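Local coordinates for protein putative chitobiase (Bacteroides thetaiotaomicron, PDB 3HNM) that is of unknown function but, as part of a putative chitobiase with an F5/8 type C domain, probably binds carbohydrate, at residues A99-A104 with V142-Y147; V20-N25 with Y66-M71; F8-I13 with L77-F82; M37-E42 with Q52-W57. All coordinates share one frame; numbering follows the deposited sequence.

From the N terminus, interaction 3 closes the widest loop, bringing the leading residues 8-13 against strand 74-83. Within that loop lies interaction 2, which adds the edge strand 20-23 to strand 65-71 in the five-stranded sheet. Interaction 4 lies within interaction 2 in turn: its segments 37-42 and 52-57 flank the turn that carries most of the magnesium ligands; its V41 packs on F23 of interaction 2, and N25 OD1 is hydrogen-bonded to R56 N. Interaction 1 follows in series, pairing strands 100-105 and 138-146 in that same sheet, where V142 touches Y66. No loops cross. Together the contacts involve both sheets of the sandwich and the loops around the metal.

Interaction 1. Residues A99-A104 with V142-Y147; sequences AGYVEA and VITDTY
Y101 lays its ring over V142 where strand 100-105 runs antiparallel to strand 138-146, two neighbours in the five-stranded sheet of the jelly-roll sandwich seen in F5/8 type C domains. This is the closely packed end. CB of V142 stands 4.0 Å from the centroid of the Y101 ring, a CH-pi contact over the face, and CG1 of V142 comes within 3.6 Å of Y101 CE1. The ring gets there because its CG sits between the backbone N and the carbonyl carbon (chi1 62°), which lays it alongside the branched valine; T144 CG2 meets its edge. K113 adds a cation-pi contact that an aromatic residue suits. A serine here would probably leave V142 uncovered and deprive K113 of its ring. Beneath, V142 N bonds to Y101 O at 3.0 Å, and Y101 N returns the bond to V142 O.

At G100's backbone angles a CB would jam against the preceding carbonyl O, so glycine suits. Toward A99 the side chains are only loosely packed and partly exposed, though the backbone is well bonded, A99 N to D145 O included. Those of A99 and D145 touch through their CB atoms alone, 4.0 Å apart, the D145 carboxylate turning away to K98 in a salt bridge. In a classic beta bulge A99 O takes T144 N, at 2.9 Å, and D145 N, at 3.2 Å, from the same face of its carbonyl plane.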
# COMPACT_ATOMS: atom_id res chain seq x y z
N ALA A 99 -8.79 5.79 6.46
CA ALA A 99 -9.75 4.72 6.24
C ALA A 99 -9.58 4.22 4.82
O ALA A 99 -9.03 4.91 3.96
CB ALA A 99 -11.17 5.23 6.46
N GLY A 100 -10.07 3.01 4.58
CA GLY A 100 -9.95 2.42 3.26
C GLY A 100 -10.11 0.91 3.32
O GLY A 100 -10.51 0.37 4.35
N TYR A 101 -9.78 0.24 2.22
CA TYR A 101 -9.92 -1.20 2.15
C TYR A 101 -8.92 -1.79 1.16
O TYR A 101 -8.22 -1.06 0.48
CB TYR A 101 -11.35 -1.54 1.73
CG TYR A 101 -11.70 -1.01 0.36
CD1 TYR A 101 -12.04 0.34 0.15
CD2 TYR A 101 -11.70 -1.86 -0.75
CE1 TYR A 101 -12.35 0.81 -1.13
CE2 TYR A 101 -12.01 -1.40 -2.01
CZ TYR A 101 -12.34 -0.08 -2.20
OH TYR A 101 -12.64 0.33 -3.46
N VAL A 102 -8.87 -3.12 1.09
CA VAL A 102 -7.95 -3.82 0.19
C VAL A 102 -8.72 -4.96 -0.46
O VAL A 102 -9.41 -5.70 0.24
CB VAL A 102 -6.72 -4.36 0.99
CG1 VAL A 102 -7.18 -5.11 2.21
CG2 VAL A 102 -5.85 -5.24 0.11
N GLU A 103 -8.64 -5.09 -1.78
CA GLU A 103 -9.34 -6.16 -2.50
C GLU A 103 -8.28 -7.19 -2.91
O GLU A 103 -7.11 -7.00 -2.60
CB GLU A 103 -10.05 -5.61 -3.76
CG GLU A 103 -11.03 -4.42 -3.54
CD GLU A 103 -11.58 -3.84 -4.86
OE1 GLU A 103 -12.33 -2.83 -4.84
OE2 GLU A 103 -11.27 -4.42 -5.93
N ALA A 104 -8.69 -8.28 -3.57
CA ALA A 104 -7.76 -9.34 -4.02
C ALA A 104 -8.35 -10.00 -5.26
O ALA A 104 -9.56 -10.16 -5.37
CB ALA A 104 -7.53 -10.38 -2.92
N VAL A 142 -6.59 0.62 -1.34
CA VAL A 142 -7.36 1.84 -1.64
C VAL A 142 -7.49 2.76 -0.43
O VAL A 142 -7.96 2.34 0.62
CB VAL A 142 -8.79 1.48 -2.16
CG1 VAL A 142 -9.59 2.74 -2.38
CG2 VAL A 142 -8.71 0.67 -3.46
N ILE A 143 -7.04 4.01 -0.56
CA ILE A 143 -7.15 4.99 0.52
C ILE A 143 -8.45 5.72 0.24
O ILE A 143 -8.63 6.25 -0.86
CB ILE A 143 -6.01 6.06 0.49
CG1 ILE A 143 -4.64 5.42 0.23
CG2 ILE A 143 -6.02 6.85 1.80
CD1 ILE A 143 -4.00 4.83 1.43
N THR A 144 -9.35 5.75 1.21
CA THR A 144 -10.62 6.43 0.99
C THR A 144 -10.75 7.70 1.81
O THR A 144 -11.40 8.65 1.39
CB THR A 144 -11.81 5.54 1.29
OG1 THR A 144 -11.66 4.95 2.60
CG2 THR A 144 -11.91 4.46 0.25
N ASP A 145 -10.15 7.73 3.00
CA ASP A 145 -10.21 8.96 3.75
C ASP A 145 -8.84 9.26 4.31
O ASP A 145 -8.09 8.35 4.64
CB ASP A 145 -11.25 8.92 4.86
CG ASP A 145 -11.70 10.31 5.25
OD1 ASP A 145 -11.91 11.12 4.31
OD2 ASP A 145 -11.86 10.61 6.46
N THR A 146 -8.51 10.54 4.40
CA THR A 146 -7.21 11.00 4.87
C THR A 146 -7.33 11.99 6.03
O THR A 146 -8.28 12.77 6.09
CB THR A 146 -6.45 11.65 3.65
OG1 THR A 146 -5.73 10.64 2.94
CG2 THR A 146 -5.49 12.74 4.09
N TYR A 147 -6.40 11.94 6.97
CA TYR A 147 -6.40 12.88 8.08
C TYR A 147 -5.92 14.19 7.50
O TYR A 147 -4.93 14.23 6.78
CB TYR A 147 -5.44 12.45 9.18
CG TYR A 147 -6.01 11.42 10.12
CD1 TYR A 147 -6.91 11.78 11.12
CD2 TYR A 147 -5.67 10.08 9.98
CE1 TYR A 147 -7.46 10.82 11.96
CE2 TYR A 147 -6.22 9.12 10.81
CZ TYR A 147 -7.11 9.49 11.79
OH TYR A 147 -7.65 8.52 12.59

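Interaction 2. Residues V20-N25 with Y66-M71; sequences VIDFNN and YFVFDM
Y66 spreads one face of its ring over the backbone of F23 and N24, with F23 C and N24 N lying toward the rim. Its CG stands between the backbone N and the carbonyl carbon (chi1 77°), and the ring reaches across the strand pair so that its OH donates to D22 OD2 at 3.0 Å. The carboxylate is met on its syn side and stands almost upright to the ring, 82° between the planes. At the other end of the residue, Y66 N bonds to N24 OD1 over 3.0 Å, from above the amide carbonyl plane, while N24 ND2 turns to P64 O. An asparagine suits this spot because it can accept and donate at once.

The opposite face of the strands is apolar. CG2 of V20 meets the edge of the F69 ring, 3.5 Å from CE1, and CB of F23 lies 3.6 Å from F67 CD1; W53 meets F67 edge-to-face. Between these pairs I21 N donates to V68 O at 3.0 Å and V68 N to D22 O at 2.7 Å. With I21 and D22 both facing V68, this is a classic beta bulge in the edge strand of an antiparallel jelly-roll sheet.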
# COMPACT_ATOMS: atom_id res chain seq x y z
N VAL A 20 4.12 -2.67 -8.81
CA VAL A 20 2.89 -1.91 -8.93
C VAL A 20 2.51 -1.79 -10.40
O VAL A 20 3.06 -0.98 -11.14
CB VAL A 20 3.04 -0.50 -8.33
CG1 VAL A 20 1.75 0.28 -8.49
CG2 VAL A 20 3.39 -0.61 -6.87
N ILE A 21 1.54 -2.62 -10.78
CA ILE A 21 1.04 -2.70 -12.15
C ILE A 21 -0.04 -1.66 -12.44
O ILE A 21 -0.47 -1.50 -13.58
CB ILE A 21 0.52 -4.15 -12.46
CG1 ILE A 21 0.33 -4.34 -13.97
CG2 ILE A 21 -0.82 -4.41 -11.75
CD1 ILE A 21 -0.38 -5.64 -14.33
N ASP A 22 -0.49 -0.95 -11.42
CA ASP A 22 -1.49 0.08 -11.66
C ASP A 22 -1.78 0.99 -10.47
O ASP A 22 -1.80 0.54 -9.32
CB ASP A 22 -2.78 -0.55 -12.18
CG ASP A 22 -3.85 0.48 -12.44
OD1 ASP A 22 -3.50 1.65 -12.69
OD2 ASP A 22 -5.04 0.15 -12.42
N PHE A 23 -1.99 2.26 -10.76
CA PHE A 23 -2.31 3.23 -9.72
C PHE A 23 -3.01 4.43 -10.36
O PHE A 23 -3.11 4.51 -11.59
CB PHE A 23 -1.03 3.65 -8.98
CG PHE A 23 -0.00 4.32 -9.85
CD1 PHE A 23 -0.07 5.69 -10.10
CD2 PHE A 23 1.03 3.59 -10.43
CE1 PHE A 23 0.86 6.32 -10.92
CE2 PHE A 23 1.97 4.21 -11.25
CZ PHE A 23 1.88 5.57 -11.49
N ASN A 24 -3.52 5.34 -9.54
CA ASN A 24 -4.21 6.51 -10.06
C ASN A 24 -3.67 7.83 -9.50
O ASN A 24 -4.14 8.90 -9.90
CB ASN A 24 -5.72 6.41 -9.79
CG ASN A 24 -6.10 6.81 -8.36
OD1 ASN A 24 -5.37 6.57 -7.41
ND2 ASN A 24 -7.27 7.42 -8.22
N ASN A 25 -2.70 7.77 -8.60
CA ASN A 25 -2.17 9.00 -8.02
C ASN A 25 -0.76 8.90 -7.44
O ASN A 25 -0.48 8.07 -6.57
CB ASN A 25 -3.18 9.50 -6.96
CG ASN A 25 -2.81 10.85 -6.37
OD1 ASN A 25 -1.86 10.94 -5.62
ND2 ASN A 25 -3.58 11.89 -6.70
N TYR A 66 -5.69 4.42 -5.29
CA TYR A 66 -5.60 2.97 -5.25
C TYR A 66 -4.34 2.48 -5.93
O TYR A 66 -3.72 3.20 -6.70
CB TYR A 66 -6.81 2.35 -5.92
CG TYR A 66 -6.75 2.41 -7.40
CD1 TYR A 66 -6.08 1.44 -8.12
CD2 TYR A 66 -7.36 3.44 -8.10
CE1 TYR A 66 -6.03 1.48 -9.51
CE2 TYR A 66 -7.32 3.50 -9.49
CZ TYR A 66 -6.65 2.52 -10.19
OH TYR A 66 -6.63 2.56 -11.57
N PHE A 67 -3.98 1.24 -5.65
CA PHE A 67 -2.79 0.66 -6.23
C PHE A 67 -3.07 -0.79 -6.49
O PHE A 67 -3.82 -1.40 -5.75
CB PHE A 67 -1.66 0.75 -5.22
CG PHE A 67 -1.35 2.13 -4.78
CD1 PHE A 67 -0.45 2.90 -5.50
CD2 PHE A 67 -1.87 2.63 -3.59
CE1 PHE A 67 -0.07 4.16 -5.03
CE2 PHE A 67 -1.50 3.89 -3.12
CZ PHE A 67 -0.60 4.65 -3.84
N VAL A 68 -2.46 -1.34 -7.52
CA VAL A 68 -2.69 -2.74 -7.86
C VAL A 68 -1.35 -3.45 -7.91
O VAL A 68 -0.64 -3.39 -8.91
CB VAL A 68 -3.38 -2.87 -9.22
CG1 VAL A 68 -3.71 -4.32 -9.51
CG2 VAL A 68 -4.62 -2.00 -9.25
N PHE A 69 -1.00 -4.13 -6.83
CA PHE A 69 0.28 -4.83 -6.76
C PHE A 69 0.25 -6.19 -7.42
O PHE A 69 -0.68 -6.96 -7.20
CB PHE A 69 0.66 -5.00 -5.30
CG PHE A 69 0.62 -3.73 -4.53
CD1 PHE A 69 1.58 -2.75 -4.74
CD2 PHE A 69 -0.39 -3.50 -3.61
CE1 PHE A 69 1.54 -1.56 -4.03
CE2 PHE A 69 -0.44 -2.31 -2.89
CZ PHE A 69 0.53 -1.34 -3.10
N ASP A 70 1.26 -6.50 -8.22
CA ASP A 70 1.32 -7.80 -8.87
C ASP A 70 2.39 -8.66 -8.18
O ASP A 70 3.57 -8.52 -8.46
CB ASP A 70 1.66 -7.66 -10.35
CG ASP A 70 1.62 -8.99 -11.07
OD1 ASP A 70 1.75 -10.02 -10.37
OD2 ASP A 70 1.47 -9.01 -12.32
N MSE A 71 1.97 -9.56 -7.29
CA MSE A 71 2.91 -10.40 -6.55
C MSE A 71 3.69 -11.40 -7.39
O MSE A 71 4.54 -12.12 -6.86
CB MSE A 71 2.19 -11.13 -5.43
CG MSE A 71 1.75 -10.23 -4.30
SE MSE A 71 0.60 -11.15 -3.01
CE MSE A 71 1.98 -12.02 -1.94

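Interaction 3. Residues F8-I13 with L77-F82; sequences FQPDPI and LFRFGF
R79 brings the end of its guanidinium up to the loop at F8, Q9 and P10. NH2 lies 3.4 Å from F8 CB, and NH1 lies 3.5 Å from P10 CD, with the proline methylene at the edge of the guanidinium, near its plane. Proline suits this place: it offers C-H groups where other residues would have a backbone N-H. Q9 N does keep its hydrogen, and R79 NH2 beside it is also a donor, so the two are close without bonding. Next to the arginine, the edge of the F8 ring comes near F78, F8 CE1 to F78 CE2 being 4.4 Å, a light apolar touch at the surface.

With its CG opposite the backbone N (chi1 -171°), F8 carries its ring toward F78, and P10 CB lies over one face of that ring. R79 leaves strand 74-83 just after the corner at F78; this strand runs inside the four-stranded antiparallel sheet of the jelly-roll sandwich, between strands 156-166 and 127-136. The arginine bends at chi3 (-144°) to reach the loop.

Further out, both flanking strands fix that arginine: D130 on strand 127-136 makes a salt bridge to NE, and W163 on strand 156-166 gives it a cation-pi partner. The same tryptophan is touched by P10 and P12, while F78 and R79 form backbone hydrogen bonds with it. Downstream, I13 is bound through its backbone to A162 and rests its side chain on M71.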
# COMPACT_ATOMS: atom_id res chain seq x y z
N PHE A 8 0.08 -16.08 15.05
CA PHE A 8 0.87 -16.88 14.11
C PHE A 8 2.24 -16.22 13.90
O PHE A 8 3.29 -16.87 14.04
CB PHE A 8 0.12 -17.01 12.77
CG PHE A 8 0.75 -17.98 11.81
CD1 PHE A 8 0.49 -17.90 10.44
CD2 PHE A 8 1.60 -18.99 12.28
CE1 PHE A 8 1.07 -18.81 9.55
CE2 PHE A 8 2.19 -19.90 11.40
CZ PHE A 8 1.92 -19.82 10.03
N GLN A 9 2.24 -14.93 13.55
CA GLN A 9 3.47 -14.15 13.33
C GLN A 9 4.47 -14.71 12.30
O GLN A 9 5.67 -14.75 12.57
CB GLN A 9 4.21 -13.94 14.65
CG GLN A 9 3.79 -12.73 15.46
CD GLN A 9 2.65 -13.02 16.45
OE1 GLN A 9 1.51 -13.27 16.04
NE2 GLN A 9 2.96 -13.00 17.75
N PRO A 10 4.00 -15.15 11.12
CA PRO A 10 4.97 -15.67 10.14
C PRO A 10 5.72 -14.48 9.55
O PRO A 10 5.76 -13.40 10.15
CB PRO A 10 4.08 -16.38 9.13
CG PRO A 10 2.86 -15.51 9.10
CD PRO A 10 2.64 -15.14 10.56
N ASP A 11 6.28 -14.66 8.37
CA ASP A 11 7.02 -13.57 7.75
C ASP A 11 6.45 -13.17 6.40
O ASP A 11 6.21 -14.01 5.55
CB ASP A 11 8.49 -13.96 7.61
CG ASP A 11 9.39 -12.76 7.42
OD1 ASP A 11 9.50 -11.95 8.38
OD2 ASP A 11 9.96 -12.63 6.31
N PRO A 12 6.25 -11.86 6.18
CA PRO A 12 5.71 -11.27 4.95
C PRO A 12 6.33 -11.83 3.68
O PRO A 12 7.54 -12.07 3.63
CB PRO A 12 6.04 -9.79 5.10
CG PRO A 12 5.95 -9.57 6.56
CD PRO A 12 6.61 -10.80 7.15
N ILE A 13 5.50 -12.03 2.66
CA ILE A 13 5.97 -12.55 1.38
C ILE A 13 7.09 -11.66 0.83
O ILE A 13 7.00 -10.44 0.90
CB ILE A 13 4.83 -12.59 0.32
CG1 ILE A 13 3.85 -13.73 0.63
CG2 ILE A 13 5.41 -12.82 -1.06
CD1 ILE A 13 3.30 -13.74 2.04
N LEU A 77 -3.45 -15.19 0.84
CA LEU A 77 -3.28 -14.16 1.87
C LEU A 77 -3.95 -14.41 3.21
O LEU A 77 -5.14 -14.70 3.28
CB LEU A 77 -3.76 -12.79 1.35
CG LEU A 77 -3.19 -12.18 0.07
CD1 LEU A 77 -1.67 -12.35 0.03
CD2 LEU A 77 -3.82 -12.87 -1.11
N PHE A 78 -3.17 -14.29 4.29
CA PHE A 78 -3.70 -14.47 5.64
C PHE A 78 -3.89 -13.09 6.23
O PHE A 78 -4.90 -12.82 6.88
CB PHE A 78 -2.73 -15.25 6.54
CG PHE A 78 -2.25 -16.53 5.96
CD1 PHE A 78 -3.14 -17.41 5.34
CD2 PHE A 78 -0.90 -16.87 6.04
CE1 PHE A 78 -2.70 -18.62 4.80
CE2 PHE A 78 -0.44 -18.07 5.50
CZ PHE A 78 -1.34 -18.95 4.88
N ARG A 79 -2.91 -12.22 6.01
CA ARG A 79 -2.96 -10.85 6.51
C ARG A 79 -2.47 -9.88 5.46
O ARG A 79 -1.96 -10.28 4.41
CB ARG A 79 -2.11 -10.68 7.77
CG ARG A 79 -2.61 -11.44 8.99
CD ARG A 79 -2.01 -10.87 10.27
NE ARG A 79 -1.73 -11.91 11.26
CZ ARG A 79 -0.77 -12.82 11.13
NH1 ARG A 79 0.02 -12.81 10.06
NH2 ARG A 79 -0.59 -13.73 12.08
N PHE A 80 -2.64 -8.59 5.75
CA PHE A 80 -2.23 -7.50 4.88
C PHE A 80 -2.12 -6.25 5.74
O PHE A 80 -2.86 -6.08 6.71
CB PHE A 80 -3.27 -7.28 3.78
CG PHE A 80 -3.01 -6.07 2.92
CD1 PHE A 80 -3.35 -4.79 3.37
CD2 PHE A 80 -2.40 -6.20 1.68
CE1 PHE A 80 -3.07 -3.67 2.60
CE2 PHE A 80 -2.12 -5.08 0.90
CZ PHE A 80 -2.46 -3.82 1.37
N GLY A 81 -1.19 -5.37 5.40
CA GLY A 81 -1.03 -4.15 6.17
C GLY A 81 -0.08 -3.20 5.49
O GLY A 81 0.45 -3.50 4.43
N PHE A 82 0.14 -2.05 6.10
CA PHE A 82 1.05 -1.07 5.53
C PHE A 82 1.77 -0.34 6.65
O PHE A 82 1.51 -0.60 7.83
CB PHE A 82 0.27 -0.07 4.65
CG PHE A 82 -0.89 0.58 5.35
CD1 PHE A 82 -0.70 1.71 6.15
CD2 PHE A 82 -2.19 0.07 5.21
CE1 PHE A 82 -1.77 2.31 6.81
CE2 PHE A 82 -3.27 0.67 5.86
CZ PHE A 82 -3.06 1.79 6.66

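Interaction 4. Residues M37-E42 with Q52-W57; sequences MGWGVE and QWLCRW
W39 and L54 are joined by one direct backbone hydrogen bond, L54 N to W39 O at 3.0 Å; the N-H points at a lone pair in the carbonyl plane and the bond is fairly straight (159°). The same oxygen receives a CA-H...O contact from W53 CA at 3.3 Å.

Apolar contacts make up much of the rest. L54 CD2 lies alongside the W39 indole, 3.8 Å from CE3. Q52 lies beside the same indole, its CG 3.8 Å from W39 CD1. With a serine here in place of the tryptophan, L54 CD2 and Q52 CG would probably lose their apolar cover, and H91 the ring it meets edge-to-face. On the other side of the strand W53, its CG opposite the backbone N (chi1 159°), swings its five-membered ring to V41, CD1 lying 3.7 Å from V41 CA. The edge of that indole faces the carbonyl carbon of G40.

Other links lead outward: W53 touches L157 on strand 156-166, and Q52 O accepts from the hydroxyl of S43, one of the magnesium ligands. G38, with positive phi, suits the turn after helix 32-35. One directional bond combined with broad indole surfaces suggests that the two flanks of the metal-binding turn are matched chiefly by shape, with little part played by charge.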
# COMPACT_ATOMS: atom_id res chain seq x y z
N MSE A 37 13.51 11.81 -7.27
CA MSE A 37 13.34 11.89 -5.82
C MSE A 37 13.01 10.56 -5.15
O MSE A 37 13.06 10.46 -3.92
CB MSE A 37 12.26 12.92 -5.49
CG MSE A 37 12.61 14.34 -5.93
SE MSE A 37 14.27 15.02 -5.18
CE MSE A 37 13.90 14.69 -3.27
N GLY A 38 12.70 9.55 -5.96
CA GLY A 38 12.35 8.26 -5.41
C GLY A 38 11.09 8.38 -4.56
O GLY A 38 11.06 7.99 -3.40
N TRP A 39 10.04 8.94 -5.15
CA TRP A 39 8.80 9.09 -4.42
C TRP A 39 7.70 8.39 -5.17
O TRP A 39 6.52 8.51 -4.83
CB TRP A 39 8.44 10.57 -4.24
CG TRP A 39 9.32 11.34 -3.28
CD1 TRP A 39 10.06 10.82 -2.24
CD2 TRP A 39 9.53 12.75 -3.24
NE1 TRP A 39 10.71 11.83 -1.57
CE2 TRP A 39 10.41 13.02 -2.16
CE3 TRP A 39 9.06 13.82 -4.02
CZ2 TRP A 39 10.83 14.32 -1.85
CZ3 TRP A 39 9.48 15.12 -3.69
CH2 TRP A 39 10.36 15.35 -2.62
N GLY A 40 8.09 7.64 -6.19
CA GLY A 40 7.11 6.93 -7.00
C GLY A 40 6.46 5.75 -6.32
O GLY A 40 6.82 5.36 -5.21
N VAL A 41 5.48 5.17 -7.02
CA VAL A 41 4.75 4.01 -6.53
C VAL A 41 5.68 2.84 -6.21
O VAL A 41 5.53 2.21 -5.17
CB VAL A 41 3.66 3.54 -7.55
CG1 VAL A 41 2.54 4.55 -7.61
CG2 VAL A 41 4.26 3.34 -8.93
N GLU A 42 6.66 2.56 -7.07
CA GLU A 42 7.59 1.46 -6.83
C GLU A 42 8.30 1.61 -5.49
O GLU A 42 8.85 0.65 -4.96
CB GLU A 42 8.65 1.38 -7.94
CG GLU A 42 9.38 2.70 -8.19
CD GLU A 42 8.56 3.68 -9.03
OE1 GLU A 42 8.88 4.90 -8.99
OE2 GLU A 42 7.62 3.23 -9.73
N GLN A 52 9.67 6.37 0.63
CA GLN A 52 8.23 6.61 0.66
C GLN A 52 7.60 6.78 -0.72
O GLN A 52 8.26 6.65 -1.74
CB GLN A 52 7.93 7.88 1.47
CG GLN A 52 8.24 9.14 0.69
CD GLN A 52 8.14 10.38 1.51
OE1 GLN A 52 8.20 11.49 0.98
NE2 GLN A 52 8.01 10.22 2.81
N TRP A 53 6.30 7.07 -0.70
CA TRP A 53 5.50 7.32 -1.90
C TRP A 53 4.78 8.64 -1.64
O TRP A 53 4.27 8.86 -0.54
CB TRP A 53 4.46 6.22 -2.12
CG TRP A 53 3.31 6.67 -2.99
CD1 TRP A 53 3.27 6.69 -4.37
CD2 TRP A 53 2.08 7.23 -2.54
NE1 TRP A 53 2.08 7.24 -4.80
CE2 TRP A 53 1.33 7.58 -3.70
CE3 TRP A 53 1.52 7.48 -1.27
CZ2 TRP A 53 0.05 8.17 -3.62
CZ3 TRP A 53 0.26 8.06 -1.20
CH2 TRP A 53 -0.47 8.40 -2.36
N LEU A 54 4.73 9.51 -2.64
CA LEU A 54 4.07 10.79 -2.47
C LEU A 54 2.93 10.94 -3.48
O LEU A 54 3.07 10.58 -4.65
CB LEU A 54 5.08 11.92 -2.63
CG LEU A 54 4.67 13.23 -1.95
CD1 LEU A 54 4.54 12.97 -0.45
CD2 LEU A 54 5.71 14.32 -2.22
N CYS A 55 1.80 11.45 -3.01
CA CYS A 55 0.63 11.67 -3.85
C CYS A 55 0.95 12.81 -4.83
O CYS A 55 2.03 13.37 -4.78
CB CYS A 55 -0.54 12.09 -2.99
SG CYS A 55 -0.15 13.54 -2.04
N ARG A 56 0.01 13.15 -5.71
CA ARG A 56 0.24 14.24 -6.65
C ARG A 56 0.30 15.50 -5.79
O ARG A 56 -0.59 15.74 -4.97
CB ARG A 56 -0.89 14.36 -7.65
CG ARG A 56 -0.40 14.63 -9.03
CD ARG A 56 -1.48 15.19 -9.90
NE ARG A 56 -0.89 15.79 -11.09
CZ ARG A 56 -1.53 16.64 -11.89
NH1 ARG A 56 -2.78 16.98 -11.63
NH2 ARG A 56 -0.91 17.14 -12.95
N TRP A 57 1.34 16.29 -5.97
CA TRP A 57 1.50 17.46 -5.13
C TRP A 57 1.19 18.80 -5.78
O TRP A 57 0.75 19.73 -5.10
CB TRP A 57 2.92 17.46 -4.56
CG TRP A 57 3.04 18.15 -3.23
CD1 TRP A 57 3.21 19.47 -3.01
CD2 TRP A 57 2.96 17.53 -1.94
NE1 TRP A 57 3.25 19.73 -1.66
CE2 TRP A 57 3.10 18.56 -0.98
CE3 TRP A 57 2.79 16.21 -1.50
CZ2 TRP A 57 3.07 18.31 0.40
CZ3 TRP A 57 2.76 15.96 -0.12
CH2 TRP A 57 2.90 17.01 0.81